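Local coordinates for protein Rik1-associated factor 1 (Schizosaccharomyces pombe, PDB 4O9D) that serves as a subunit of the Clr4 methyltransferase complex (ClrC), which contributes to establishing heterochromatin by ubiquitylating and methylating histone H3, at residues Asn39-Lys44 with Lys99-Leu104; Glu76-Leu81 with Ala108-Val113; Leu215-Ala220 with Gln227-Ala232; Thr276-Ile281 with Val293-Thr298; Gly358-Trp363 with Asn374-Asn379. All coordinates share one frame; numbering follows the deposited sequence.

This part of the protein is its WD-repeat beta-propeller, eight sheets arranged as blades in a ring. From the N terminus, contact 1 closes a loop of 54 residues, joining the loop 39-44 of one blade to the turn before strand 103-108 of the next. Contact 2 closes 26 residues; it opens within that span and ends beyond it, so the two cross, and it ties the connection between these blades to the turn 108-111. The others follow in series, closing 6, 11 and 10 residues: contact 3 is a hairpin of a later blade, contact 4 anchors the connection entering the blade of strands 281-286 and 292-297, and contact 5 pairs the last two strands of its successor.

Contact 1. Residues Asn39-Lys44 with Lys99-Leu104; sequences NPLCEK and KGNLFL. With EDO (1,2-ethanediol), chain C.
P40 and L41 close in on the side-chain amide of N101, and this is the tight part of the contact. N101 OD1 takes the backbone N-H of L41 at 3.2 Å (N-H...O 159°), in the plane of the amide and on a lone pair. Around the same oxygen, P40 CD lies at 2.9 Å from N101 OD1 and L41 CG at 3.2 Å, so carbon packs beside the bond. The turn that offers L41 N is type I, N39 to C42. N39 stiffens what follows: its OD1 receives E43 N at 2.8 Å, on a lone pair, and K44 N from above the amide plane. With an alanine in place of N101, L41 N is likely to lose its acceptor and a gap to open beside the P40 ring. The other side is looser. N39 ND2 and N101 O are joined only through a water, 2.8 Å from N39 ND2, and K44 NZ makes a weak hydrogen bond to an ethanediol and a salt bridge with D66. Two loops meeting side by side, one between strands 33-38 and 44-49, the other between strands 87-97 and 103-108 of the next blade, form a blade-to-blade contact of a WD40 beta-propeller.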
# COMPACT_ATOMS: atom_id res chain seq x y z
N ASN A 39 6.67 -12.39 0.11
CA ASN A 39 7.52 -12.61 -1.04
C ASN A 39 6.78 -13.49 -2.04
O ASN A 39 5.76 -14.11 -1.68
CB ASN A 39 8.90 -13.13 -0.62
CG ASN A 39 8.92 -14.57 -0.21
OD1 ASN A 39 7.89 -15.21 0.02
ND2 ASN A 39 10.14 -15.11 -0.13
N PRO A 40 7.23 -13.50 -3.30
CA PRO A 40 6.41 -14.19 -4.31
C PRO A 40 6.04 -15.62 -3.87
O PRO A 40 4.88 -16.01 -3.98
CB PRO A 40 7.31 -14.22 -5.55
CG PRO A 40 8.26 -13.04 -5.35
CD PRO A 40 8.47 -12.93 -3.86
N LEU A 41 7.03 -16.36 -3.35
CA LEU A 41 6.85 -17.74 -2.93
C LEU A 41 5.92 -17.86 -1.72
O LEU A 41 5.52 -18.97 -1.36
CB LEU A 41 8.20 -18.36 -2.57
CG LEU A 41 9.22 -18.44 -3.70
CD1 LEU A 41 10.62 -18.80 -3.19
CD2 LEU A 41 8.77 -19.42 -4.77
N CYS A 42 5.59 -16.73 -1.10
CA CYS A 42 4.82 -16.73 0.15
C CYS A 42 5.51 -17.60 1.21
O CYS A 42 4.86 -18.36 1.93
CB CYS A 42 3.37 -17.18 -0.09
SG CYS A 42 2.22 -16.76 1.27
N GLU A 43 6.83 -17.46 1.31
CA GLU A 43 7.65 -18.17 2.30
C GLU A 43 8.11 -17.23 3.40
O GLU A 43 8.48 -17.68 4.49
CB GLU A 43 8.87 -18.79 1.61
CG GLU A 43 8.54 -20.07 0.87
CD GLU A 43 9.69 -20.61 0.03
OE1 GLU A 43 9.47 -21.65 -0.62
OE2 GLU A 43 10.78 -19.99 0.00
N LYS A 44 8.09 -15.93 3.12
CA LYS A 44 8.61 -14.94 4.05
C LYS A 44 7.73 -13.72 3.98
O LYS A 44 7.03 -13.53 2.97
CB LYS A 44 10.05 -14.58 3.67
CG LYS A 44 11.02 -15.74 3.75
CD LYS A 44 12.45 -15.29 3.51
CE LYS A 44 13.46 -16.36 3.92
NZ LYS A 44 13.89 -16.18 5.33
N LYS A 99 11.28 -9.71 -7.18
CA LYS A 99 10.66 -10.78 -7.97
C LYS A 99 11.52 -12.06 -7.98
O LYS A 99 11.02 -13.17 -8.18
CB LYS A 99 10.38 -10.31 -9.40
CG LYS A 99 9.43 -9.11 -9.48
CD LYS A 99 8.17 -9.36 -8.64
CE LYS A 99 7.06 -8.34 -8.95
NZ LYS A 99 5.75 -8.74 -8.36
N GLY A 100 12.83 -11.90 -7.77
CA GLY A 100 13.74 -13.04 -7.68
C GLY A 100 13.78 -13.68 -6.29
O GLY A 100 14.53 -14.62 -6.05
N ASN A 101 12.99 -13.14 -5.36
CA ASN A 101 12.86 -13.71 -4.02
C ASN A 101 14.10 -13.60 -3.13
O ASN A 101 14.12 -14.17 -2.04
CB ASN A 101 12.47 -15.20 -4.09
CG ASN A 101 11.02 -15.42 -4.53
OD1 ASN A 101 10.09 -15.37 -3.71
ND2 ASN A 101 10.84 -15.72 -5.81
N LEU A 102 15.14 -12.89 -3.56
CA LEU A 102 16.34 -12.80 -2.73
C LEU A 102 16.36 -11.57 -1.82
O LEU A 102 16.98 -11.58 -0.75
CB LEU A 102 17.60 -12.80 -3.60
CG LEU A 102 17.97 -14.17 -4.16
CD1 LEU A 102 19.28 -14.08 -4.94
CD2 LEU A 102 18.08 -15.20 -3.02
N PHE A 103 15.69 -10.50 -2.25
CA PHE A 103 15.89 -9.21 -1.60
C PHE A 103 14.59 -8.55 -1.18
O PHE A 103 13.53 -8.84 -1.73
CB PHE A 103 16.66 -8.27 -2.55
CG PHE A 103 18.02 -8.82 -2.95
CD1 PHE A 103 19.09 -8.78 -2.06
CD2 PHE A 103 18.22 -9.38 -4.21
CE1 PHE A 103 20.34 -9.30 -2.41
CE2 PHE A 103 19.47 -9.90 -4.57
CZ PHE A 103 20.53 -9.85 -3.68
N LEU A 104 14.70 -7.67 -0.18
CA LEU A 104 13.60 -6.82 0.25
C LEU A 104 13.96 -5.35 -0.00
O LEU A 104 15.02 -4.90 0.40
CB LEU A 104 13.33 -7.04 1.74
CG LEU A 104 12.26 -6.14 2.38
CD1 LEU A 104 10.85 -6.46 1.84
CD2 LEU A 104 12.28 -6.24 3.94
C1 EDO C . 13.94 -13.82 9.09
O1 EDO C . 14.41 -14.42 7.87
C2 EDO C . 13.41 -14.89 10.04
O2 EDO C . 14.35 -15.97 10.20
O HOH W 1 12.36 -13.36 -0.24

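Contact 2. Residues Glu76-Leu81 with Ala108-Val113; sequences ESHYKL and AFDNAV. With EDO (1,2-ethanediol), chain D.
H78 and D110 carry the hydrogen bonding. H78 ND1 gives its N-H to D110 OD1 at 2.9 Å, bent to 141°, on the syn side but tilted from the carboxylate plane, the ring turned almost at right angles to it. From the opposite face of the carboxylate A112 N reaches the same OD1, 3.1 Å away, which makes an Asx turn and fixes the carboxylate in the 108-111 beta turn. H78 NE2 is held by T106. The extended K80 chain sends NZ to F109 O at 2.9 Å. D110 in the turn, H78 ahead of the blade and T106 on strand 103-108 are arranged as in the Asp-His-Ser/Thr-Trp network of WD40 blades, with W116 on the next strand, probably the tryptophan. One water connects the two segments, accepting from Y79 N and donating to D110 OD2, 2.8 Å away. An ethanediol hydroxyl donates to D110 O. As for nonpolar contact, the A108 methyl lies over one face of the H78 ring, a CH-pi contact modelled too close for its length to be trusted.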
# COMPACT_ATOMS: atom_id res chain seq x y z
N GLU A 76 18.30 -3.36 10.67
CA GLU A 76 18.93 -2.09 10.99
C GLU A 76 18.00 -0.90 10.65
O GLU A 76 18.03 0.13 11.32
CB GLU A 76 20.27 -1.97 10.26
CG GLU A 76 20.75 -0.56 10.09
CD GLU A 76 22.23 -0.46 9.75
OE1 GLU A 76 22.70 -1.16 8.82
OE2 GLU A 76 22.92 0.34 10.42
N SER A 77 17.19 -1.07 9.60
CA SER A 77 16.09 -0.15 9.26
C SER A 77 16.55 1.25 8.82
O SER A 77 17.65 1.40 8.31
CB SER A 77 15.10 -0.05 10.42
OG SER A 77 13.87 0.53 9.98
N HIS A 78 15.67 2.25 8.98
CA HIS A 78 15.95 3.65 8.61
C HIS A 78 15.83 4.53 9.85
O HIS A 78 14.94 4.32 10.66
CB HIS A 78 14.91 4.15 7.58
CG HIS A 78 14.81 3.31 6.34
ND1 HIS A 78 15.16 3.79 5.09
CD2 HIS A 78 14.41 2.04 6.15
CE1 HIS A 78 14.96 2.85 4.19
NE2 HIS A 78 14.52 1.76 4.81
N TYR A 79 16.69 5.54 9.99
CA TYR A 79 16.73 6.32 11.23
C TYR A 79 17.46 7.66 11.05
O TYR A 79 18.17 7.86 10.07
CB TYR A 79 17.44 5.51 12.31
CG TYR A 79 18.82 5.06 11.87
CD1 TYR A 79 19.93 5.85 12.07
CD2 TYR A 79 18.99 3.85 11.22
CE1 TYR A 79 21.19 5.45 11.64
CE2 TYR A 79 20.24 3.43 10.79
CZ TYR A 79 21.34 4.24 11.00
OH TYR A 79 22.58 3.83 10.58
N LYS A 80 17.26 8.57 12.00
CA LYS A 80 18.03 9.82 12.03
C LYS A 80 18.47 10.05 13.48
O LYS A 80 17.88 9.48 14.41
CB LYS A 80 17.19 11.02 11.56
CG LYS A 80 16.56 10.89 10.17
CD LYS A 80 15.45 11.95 9.93
CE LYS A 80 14.95 11.93 8.49
NZ LYS A 80 13.89 12.95 8.15
N LEU A 81 19.48 10.89 13.68
CA LEU A 81 19.94 11.22 15.03
C LEU A 81 19.11 12.36 15.62
O LEU A 81 19.13 13.48 15.09
CB LEU A 81 21.43 11.59 15.02
CG LEU A 81 22.37 10.53 14.45
CD1 LEU A 81 21.74 9.14 14.53
CD2 LEU A 81 22.75 10.87 13.01
N ALA A 108 11.57 4.95 3.41
CA ALA A 108 11.26 5.55 4.70
C ALA A 108 11.38 7.07 4.71
O ALA A 108 11.80 7.71 3.73
CB ALA A 108 12.16 4.94 5.80
N PHE A 109 11.06 7.62 5.87
CA PHE A 109 11.07 9.05 6.11
C PHE A 109 12.48 9.56 6.44
O PHE A 109 12.67 10.72 6.83
CB PHE A 109 10.08 9.38 7.23
CG PHE A 109 8.64 9.34 6.81
CD1 PHE A 109 8.26 8.88 5.55
CD2 PHE A 109 7.64 9.78 7.69
CE1 PHE A 109 6.93 8.86 5.16
CE2 PHE A 109 6.31 9.77 7.30
CZ PHE A 109 5.96 9.31 6.04
N ASP A 110 13.48 8.72 6.23
CA ASP A 110 14.87 9.19 6.22
C ASP A 110 15.35 9.59 4.82
O ASP A 110 16.52 9.92 4.63
CB ASP A 110 15.80 8.14 6.81
CG ASP A 110 15.91 6.91 5.94
OD1 ASP A 110 14.99 6.70 5.11
OD2 ASP A 110 16.90 6.16 6.09
N ASN A 111 14.45 9.57 3.83
CA ASN A 111 14.79 9.90 2.44
C ASN A 111 15.60 8.85 1.69
O ASN A 111 16.23 9.17 0.69
CB ASN A 111 15.60 11.22 2.35
CG ASN A 111 14.89 12.39 3.00
OD1 ASN A 111 13.74 12.26 3.48
ND2 ASN A 111 15.56 13.53 3.03
N ALA A 112 15.62 7.60 2.16
CA ALA A 112 16.48 6.59 1.55
C ALA A 112 15.70 5.37 1.06
O ALA A 112 14.73 4.98 1.68
CB ALA A 112 17.60 6.15 2.54
N VAL A 113 16.12 4.79 -0.06
CA VAL A 113 15.67 3.46 -0.42
C VAL A 113 16.78 2.46 -0.04
O VAL A 113 17.94 2.65 -0.43
CB VAL A 113 15.37 3.36 -1.93
CG1 VAL A 113 14.80 2.00 -2.24
CG2 VAL A 113 14.38 4.44 -2.38
C1 EDO D . 19.44 13.19 5.77
O1 EDO D . 19.85 13.03 4.41
C2 EDO D . 17.93 13.03 5.86
O2 EDO D . 17.64 11.81 6.55
O HOH W 2 18.99 5.53 7.88

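Contact 3. Residues Leu215-Ala220 with Gln227-Ala232; sequences LALFDA and QKFNTA
The ring of F229 turns its edge to strand 214-219, its chi1 of -73° setting CG beside the backbone N, while L215 and L217 hold CG opposite their own N (chi1 -171° and -166°) and meet it. The setting is the hairpin of strands 214-219 and 224-228, the last two of a propeller blade. L215 CG sits 3.6 Å from F229 CD2, and L217 CB approaches F229 CE2 to 3.8 Å. L215 O and A216 O come up at the ring's edge, near its plane. Q227 NE2 lies over one face of the ring, toward the rim, although its hydrogen bond goes to Y268 O. Next door, L263 on strand 258-264 of the following blade touches both L215 and F229, so the ring also joins two blades. Cutting the ring of F229 back to an alanine would probably open a gap beside both leucines and weaken the link to L263. The strands pair antiparallel: L217 N to Q227 O measures 2.8 Å and F229 N to L215 O 2.9 Å, while the return bond from Q227 N to L217 O is weak. Beyond the pairs a water accepts from L215 N and donates to F229 O, 2.9 Å away, and to T231 OG1.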
# COMPACT_ATOMS: atom_id res chain seq x y z
N LEU A 215 -2.32 13.53 -11.72
CA LEU A 215 -1.99 12.16 -12.09
C LEU A 215 -1.29 12.19 -13.46
O LEU A 215 -1.82 12.77 -14.42
CB LEU A 215 -3.28 11.32 -12.12
CG LEU A 215 -3.09 9.81 -12.26
CD1 LEU A 215 -2.47 9.24 -10.96
CD2 LEU A 215 -4.40 9.15 -12.60
N ALA A 216 -0.07 11.63 -13.53
CA ALA A 216 0.72 11.67 -14.76
C ALA A 216 1.22 10.29 -15.21
O ALA A 216 1.22 9.34 -14.42
CB ALA A 216 1.92 12.60 -14.60
N LEU A 217 1.63 10.20 -16.47
CA LEU A 217 2.14 8.94 -17.00
C LEU A 217 3.55 9.13 -17.54
O LEU A 217 3.85 10.16 -18.15
CB LEU A 217 1.24 8.46 -18.13
CG LEU A 217 1.43 7.00 -18.58
CD1 LEU A 217 0.95 5.99 -17.50
CD2 LEU A 217 0.71 6.78 -19.93
N PHE A 218 4.40 8.12 -17.33
CA PHE A 218 5.77 8.12 -17.85
C PHE A 218 6.05 6.83 -18.64
O PHE A 218 5.46 5.78 -18.37
CB PHE A 218 6.77 8.23 -16.69
CG PHE A 218 6.82 9.58 -16.03
CD1 PHE A 218 5.88 9.94 -15.07
CD2 PHE A 218 7.83 10.48 -16.35
CE1 PHE A 218 5.94 11.20 -14.46
CE2 PHE A 218 7.90 11.72 -15.75
CZ PHE A 218 6.95 12.09 -14.81
N ASP A 219 6.95 6.89 -19.62
CA ASP A 219 7.42 5.67 -20.28
C ASP A 219 8.61 5.11 -19.49
O ASP A 219 9.57 5.85 -19.20
CB ASP A 219 7.84 5.97 -21.73
CG ASP A 219 8.35 4.75 -22.44
OD1 ASP A 219 7.53 3.85 -22.72
OD2 ASP A 219 9.57 4.67 -22.69
N ALA A 220 8.58 3.83 -19.13
CA ALA A 220 9.65 3.30 -18.28
C ALA A 220 10.98 3.05 -18.99
O ALA A 220 12.01 3.23 -18.39
CB ALA A 220 9.21 2.03 -17.53
N GLN A 227 2.21 12.02 -20.51
CA GLN A 227 0.99 12.83 -20.46
C GLN A 227 0.52 13.12 -19.03
O GLN A 227 0.85 12.39 -18.07
CB GLN A 227 -0.13 12.10 -21.21
CG GLN A 227 -0.74 10.96 -20.42
CD GLN A 227 -1.83 10.19 -21.17
OE1 GLN A 227 -1.71 9.93 -22.37
NE2 GLN A 227 -2.88 9.79 -20.45
N LYS A 228 -0.23 14.20 -18.88
CA LYS A 228 -1.07 14.38 -17.69
C LYS A 228 -2.44 13.73 -17.99
O LYS A 228 -3.02 13.95 -19.06
CB LYS A 228 -1.24 15.87 -17.38
CG LYS A 228 -1.98 16.21 -16.09
CD LYS A 228 -2.30 17.72 -16.03
CE LYS A 228 -2.47 18.21 -14.59
NZ LYS A 228 -2.77 19.69 -14.50
N PHE A 229 -2.95 12.91 -17.06
CA PHE A 229 -4.30 12.38 -17.23
C PHE A 229 -5.29 13.55 -17.10
O PHE A 229 -5.04 14.50 -16.36
CB PHE A 229 -4.60 11.30 -16.20
CG PHE A 229 -3.89 10.00 -16.45
CD1 PHE A 229 -4.45 9.05 -17.29
CD2 PHE A 229 -2.67 9.73 -15.87
CE1 PHE A 229 -3.81 7.84 -17.53
CE2 PHE A 229 -2.03 8.53 -16.10
CZ PHE A 229 -2.60 7.58 -16.93
N ASN A 230 -6.40 13.46 -17.82
CA ASN A 230 -7.33 14.61 -17.88
C ASN A 230 -8.23 14.68 -16.64
O ASN A 230 -9.34 14.21 -16.67
CB ASN A 230 -8.16 14.54 -19.16
CG ASN A 230 -9.02 15.79 -19.38
OD1 ASN A 230 -8.70 16.88 -18.92
ND2 ASN A 230 -10.14 15.61 -20.07
N THR A 231 -7.71 15.25 -15.55
CA THR A 231 -8.52 15.58 -14.37
C THR A 231 -8.13 16.98 -13.94
O THR A 231 -7.11 17.49 -14.36
CB THR A 231 -8.22 14.68 -13.15
OG1 THR A 231 -6.97 15.06 -12.55
CG2 THR A 231 -8.18 13.21 -13.55
N ALA A 232 -8.94 17.59 -13.08
CA ALA A 232 -8.51 18.82 -12.42
C ALA A 232 -7.28 18.56 -11.56
O ALA A 232 -6.95 17.38 -11.29
CB ALA A 232 -9.66 19.33 -11.54
O HOH W 3 -4.18 14.88 -13.61

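Contact 4. Residues Thr276-Ile281 with Val293-Thr298; sequences TTQKDI and VTSSGT
Where the chain enters a WD-repeat blade, Q278 ties the connection to strand 292-297, bonding to S295 twice. S295 OG donates to Q278 OE1 at 2.8 Å, and Q278 NE2 returns a bond to S295 O at 3.2 Å, in its own amide plane but from above that of the carbonyl. T276 OG1 reaches Q278 OE1 from the opposite face to S295 OG and accepts Q278 N in an ST turn, so the buried amide is fixed against flipping. NE2 also binds D299. Q278 thus sits where WD40 blades usually carry a histidine between an aspartate and a serine or threonine, a probable variant of that network; W305 packs on S295. G297 passes close by, and a side chain there would run into Q278 NE2. G297 faces I281 in an antiparallel, non-hydrogen-bonded pair, and beyond it T298 N donates to D280 O at 3.1 Å. The methyl CG2 of T298 lies 3.4 Å from D280 CB, with the two side chains crossing at about a right angle.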
# COMPACT_ATOMS: atom_id res chain seq x y z
N THR A 276 -18.21 11.33 -4.60
CA THR A 276 -18.64 10.87 -3.28
C THR A 276 -18.63 12.05 -2.36
O THR A 276 -17.83 12.98 -2.55
CB THR A 276 -17.64 9.87 -2.69
OG1 THR A 276 -18.03 9.52 -1.36
CG2 THR A 276 -16.27 10.48 -2.62
N THR A 277 -19.46 11.98 -1.33
CA THR A 277 -19.47 13.01 -0.29
C THR A 277 -18.32 12.89 0.71
O THR A 277 -18.08 13.81 1.50
CB THR A 277 -20.79 12.97 0.48
OG1 THR A 277 -21.06 11.62 0.87
CG2 THR A 277 -21.92 13.46 -0.39
N GLN A 278 -17.60 11.77 0.69
CA GLN A 278 -16.44 11.61 1.58
C GLN A 278 -15.41 12.70 1.36
O GLN A 278 -14.99 12.95 0.23
CB GLN A 278 -15.78 10.25 1.33
CG GLN A 278 -16.70 9.10 1.65
CD GLN A 278 -16.22 7.80 1.09
OE1 GLN A 278 -16.12 7.64 -0.12
NE2 GLN A 278 -15.90 6.86 1.98
N LYS A 279 -14.98 13.34 2.44
CA LYS A 279 -14.05 14.43 2.32
C LYS A 279 -12.59 13.95 2.30
O LYS A 279 -11.70 14.71 1.93
CB LYS A 279 -14.27 15.42 3.46
CG LYS A 279 -13.80 14.91 4.80
CD LYS A 279 -14.64 15.50 5.93
CE LYS A 279 -13.89 15.46 7.25
NZ LYS A 279 -14.20 16.67 8.07
N ASP A 280 -12.35 12.69 2.68
CA ASP A 280 -10.99 12.16 2.66
C ASP A 280 -11.02 10.69 2.27
O ASP A 280 -11.38 9.83 3.08
CB ASP A 280 -10.35 12.31 4.05
CG ASP A 280 -8.83 12.15 4.02
OD1 ASP A 280 -8.28 11.57 3.05
OD2 ASP A 280 -8.18 12.61 4.98
N ILE A 281 -10.63 10.39 1.03
CA ILE A 281 -10.63 9.00 0.58
C ILE A 281 -9.27 8.35 0.88
O ILE A 281 -8.20 8.84 0.42
CB ILE A 281 -10.94 8.87 -0.94
CG1 ILE A 281 -12.28 9.51 -1.31
CG2 ILE A 281 -10.92 7.40 -1.37
CD1 ILE A 281 -12.60 9.34 -2.82
N VAL A 293 -16.72 -0.62 -8.26
CA VAL A 293 -15.73 0.33 -7.83
C VAL A 293 -16.08 0.76 -6.41
O VAL A 293 -17.27 0.89 -6.07
CB VAL A 293 -15.75 1.53 -8.78
CG1 VAL A 293 -14.88 2.65 -8.24
CG2 VAL A 293 -15.36 1.07 -10.19
N THR A 294 -15.06 0.94 -5.57
CA THR A 294 -15.29 1.26 -4.16
C THR A 294 -14.47 2.46 -3.73
O THR A 294 -13.45 2.76 -4.31
CB THR A 294 -14.90 0.07 -3.24
OG1 THR A 294 -13.47 -0.04 -3.16
CG2 THR A 294 -15.49 -1.22 -3.77
N SER A 295 -14.93 3.13 -2.67
CA SER A 295 -14.22 4.27 -2.10
C SER A 295 -14.36 4.22 -0.57
O SER A 295 -15.48 4.40 -0.04
CB SER A 295 -14.84 5.57 -2.62
OG SER A 295 -14.29 6.69 -1.95
N SER A 296 -13.27 3.95 0.13
CA SER A 296 -13.32 3.82 1.59
C SER A 296 -12.68 5.04 2.22
O SER A 296 -11.56 5.45 1.86
CB SER A 296 -12.61 2.56 2.10
OG SER A 296 -13.01 1.38 1.41
N GLY A 297 -13.35 5.63 3.20
CA GLY A 297 -12.87 6.90 3.69
C GLY A 297 -12.62 7.00 5.17
O GLY A 297 -12.81 6.03 5.92
N THR A 298 -12.21 8.20 5.57
CA THR A 298 -12.02 8.54 6.97
C THR A 298 -13.35 8.66 7.68
O THR A 298 -13.37 8.77 8.91
CB THR A 298 -11.25 9.88 7.15
OG1 THR A 298 -12.06 10.97 6.67
CG2 THR A 298 -9.90 9.85 6.39
O HOH W 4 -14.07 10.88 4.60

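Contact 5. Residues Gly358-Trp363 with Asn374-Asn379; sequences GIVKVW and NFTEMN. With EDO (1,2-ethanediol), chain E.
I359 lays its CD1 against the E377 side chain, 3.5 Å from E377 CB, and turns its other branch, CG2, to the N374 amide, 3.5 Å from N374 CG. This is the hairpin of strands 359-363 and 371-377, the closing pair of a propeller blade, its short strands antiparallel at 173°. The pairing carries a beta bulge: V360 N donates to T376 O while V360 O accepts F375 N, so F375 and T376 together face one residue. V360 therefore packs CG1 at 3.8 Å from F375 CB and CG2 at 3.7 Å from T376 CG2. Outside the hairpin, F375 meets Y406 edge to face, and E377 has a salt bridge with K323. At the open end of the hairpin, M378 N points almost straight at G358 O (2.7 Å, 176°); G358 has positive phi, and a side chain there would strike M378 O. Toward the hairpin loop K361 runs alongside N374, bends at its last torsion (chi4 -64°), and sets NZ 2.7 Å from N374 OD1, with a water accepting from K361 NZ and N374 ND2.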
# COMPACT_ATOMS: atom_id res chain seq x y z
N GLY A 358 -12.13 -1.17 14.99
CA GLY A 358 -11.31 -2.34 15.25
C GLY A 358 -11.83 -3.63 14.61
O GLY A 358 -11.29 -4.71 14.84
N ILE A 359 -12.87 -3.54 13.79
CA ILE A 359 -13.46 -4.75 13.22
C ILE A 359 -13.09 -4.93 11.76
O ILE A 359 -13.03 -3.98 10.99
CB ILE A 359 -15.01 -4.72 13.31
CG1 ILE A 359 -15.47 -4.36 14.73
CG2 ILE A 359 -15.61 -6.07 12.87
CD1 ILE A 359 -15.29 -5.48 15.74
N VAL A 360 -12.84 -6.18 11.39
CA VAL A 360 -12.70 -6.57 9.99
C VAL A 360 -14.03 -7.15 9.54
O VAL A 360 -14.48 -8.16 10.08
CB VAL A 360 -11.57 -7.61 9.79
CG1 VAL A 360 -11.52 -8.08 8.34
CG2 VAL A 360 -10.22 -7.01 10.23
N LYS A 361 -14.68 -6.49 8.58
CA LYS A 361 -16.00 -6.90 8.12
C LYS A 361 -15.89 -7.53 6.74
O LYS A 361 -15.04 -7.11 5.92
CB LYS A 361 -16.94 -5.69 8.11
CG LYS A 361 -17.33 -5.24 9.53
CD LYS A 361 -18.22 -4.01 9.54
CE LYS A 361 -18.72 -3.72 10.97
NZ LYS A 361 -19.60 -4.85 11.44
N VAL A 362 -16.71 -8.57 6.50
CA VAL A 362 -16.70 -9.30 5.23
C VAL A 362 -18.02 -8.99 4.50
O VAL A 362 -19.09 -9.04 5.12
CB VAL A 362 -16.54 -10.84 5.42
CG1 VAL A 362 -16.51 -11.57 4.08
CG2 VAL A 362 -15.27 -11.18 6.24
N TRP A 363 -17.93 -8.65 3.20
CA TRP A 363 -19.08 -8.22 2.41
C TRP A 363 -19.20 -8.99 1.09
O TRP A 363 -18.18 -9.28 0.45
CB TRP A 363 -18.98 -6.73 2.07
CG TRP A 363 -18.53 -5.82 3.20
CD1 TRP A 363 -17.25 -5.50 3.54
CD2 TRP A 363 -19.39 -5.08 4.09
NE1 TRP A 363 -17.25 -4.60 4.60
CE2 TRP A 363 -18.54 -4.33 4.96
CE3 TRP A 363 -20.79 -4.97 4.24
CZ2 TRP A 363 -19.04 -3.49 5.96
CZ3 TRP A 363 -21.29 -4.14 5.25
CH2 TRP A 363 -20.41 -3.41 6.10
N ASN A 374 -18.58 -10.42 10.72
CA ASN A 374 -17.38 -9.83 11.28
C ASN A 374 -16.32 -10.93 11.29
O ASN A 374 -16.57 -12.01 11.81
CB ASN A 374 -17.63 -9.31 12.70
CG ASN A 374 -18.52 -8.06 12.71
OD1 ASN A 374 -18.73 -7.44 11.69
ND2 ASN A 374 -19.00 -7.68 13.89
N PHE A 375 -15.17 -10.67 10.67
CA PHE A 375 -14.10 -11.66 10.62
C PHE A 375 -13.35 -11.71 11.93
O PHE A 375 -13.07 -12.79 12.46
CB PHE A 375 -13.09 -11.35 9.50
CG PHE A 375 -11.94 -12.31 9.45
CD1 PHE A 375 -12.13 -13.61 9.00
CD2 PHE A 375 -10.67 -11.93 9.87
CE1 PHE A 375 -11.07 -14.51 8.97
CE2 PHE A 375 -9.59 -12.84 9.83
CZ PHE A 375 -9.79 -14.12 9.40
N THR A 376 -13.01 -10.54 12.44
CA THR A 376 -12.28 -10.48 13.69
C THR A 376 -12.42 -9.10 14.28
O THR A 376 -12.97 -8.21 13.64
CB THR A 376 -10.79 -10.84 13.50
OG1 THR A 376 -10.17 -11.01 14.77
CG2 THR A 376 -10.03 -9.77 12.68
N GLU A 377 -12.02 -8.97 15.54
CA GLU A 377 -12.04 -7.71 16.27
C GLU A 377 -10.68 -7.48 16.94
O GLU A 377 -10.20 -8.33 17.73
CB GLU A 377 -13.13 -7.68 17.34
CG GLU A 377 -12.97 -6.47 18.24
CD GLU A 377 -14.14 -6.22 19.15
OE1 GLU A 377 -15.07 -7.05 19.19
OE2 GLU A 377 -14.12 -5.18 19.84
N MET A 378 -10.04 -6.36 16.62
CA MET A 378 -8.74 -6.04 17.22
C MET A 378 -8.94 -5.02 18.35
O MET A 378 -10.01 -4.44 18.48
CB MET A 378 -7.75 -5.57 16.12
CG MET A 378 -7.27 -6.73 15.20
SD MET A 378 -5.77 -6.39 14.30
CE MET A 378 -4.56 -6.54 15.59
N ASN A 379 -7.91 -4.83 19.17
CA ASN A 379 -8.03 -4.04 20.40
C ASN A 379 -8.19 -2.55 20.18
O ASN A 379 -8.55 -1.82 21.09
CB ASN A 379 -6.80 -4.27 21.29
CG ASN A 379 -6.87 -5.57 22.06
OD1 ASN A 379 -7.93 -5.97 22.53
ND2 ASN A 379 -5.73 -6.25 22.17
C1 EDO E . -20.93 -10.51 13.10
O1 EDO E . -20.45 -11.65 12.39
C2 EDO E . -22.46 -10.47 13.07
O2 EDO E . -22.87 -9.11 13.29
O HOH W 5 -20.13 -5.22 14.39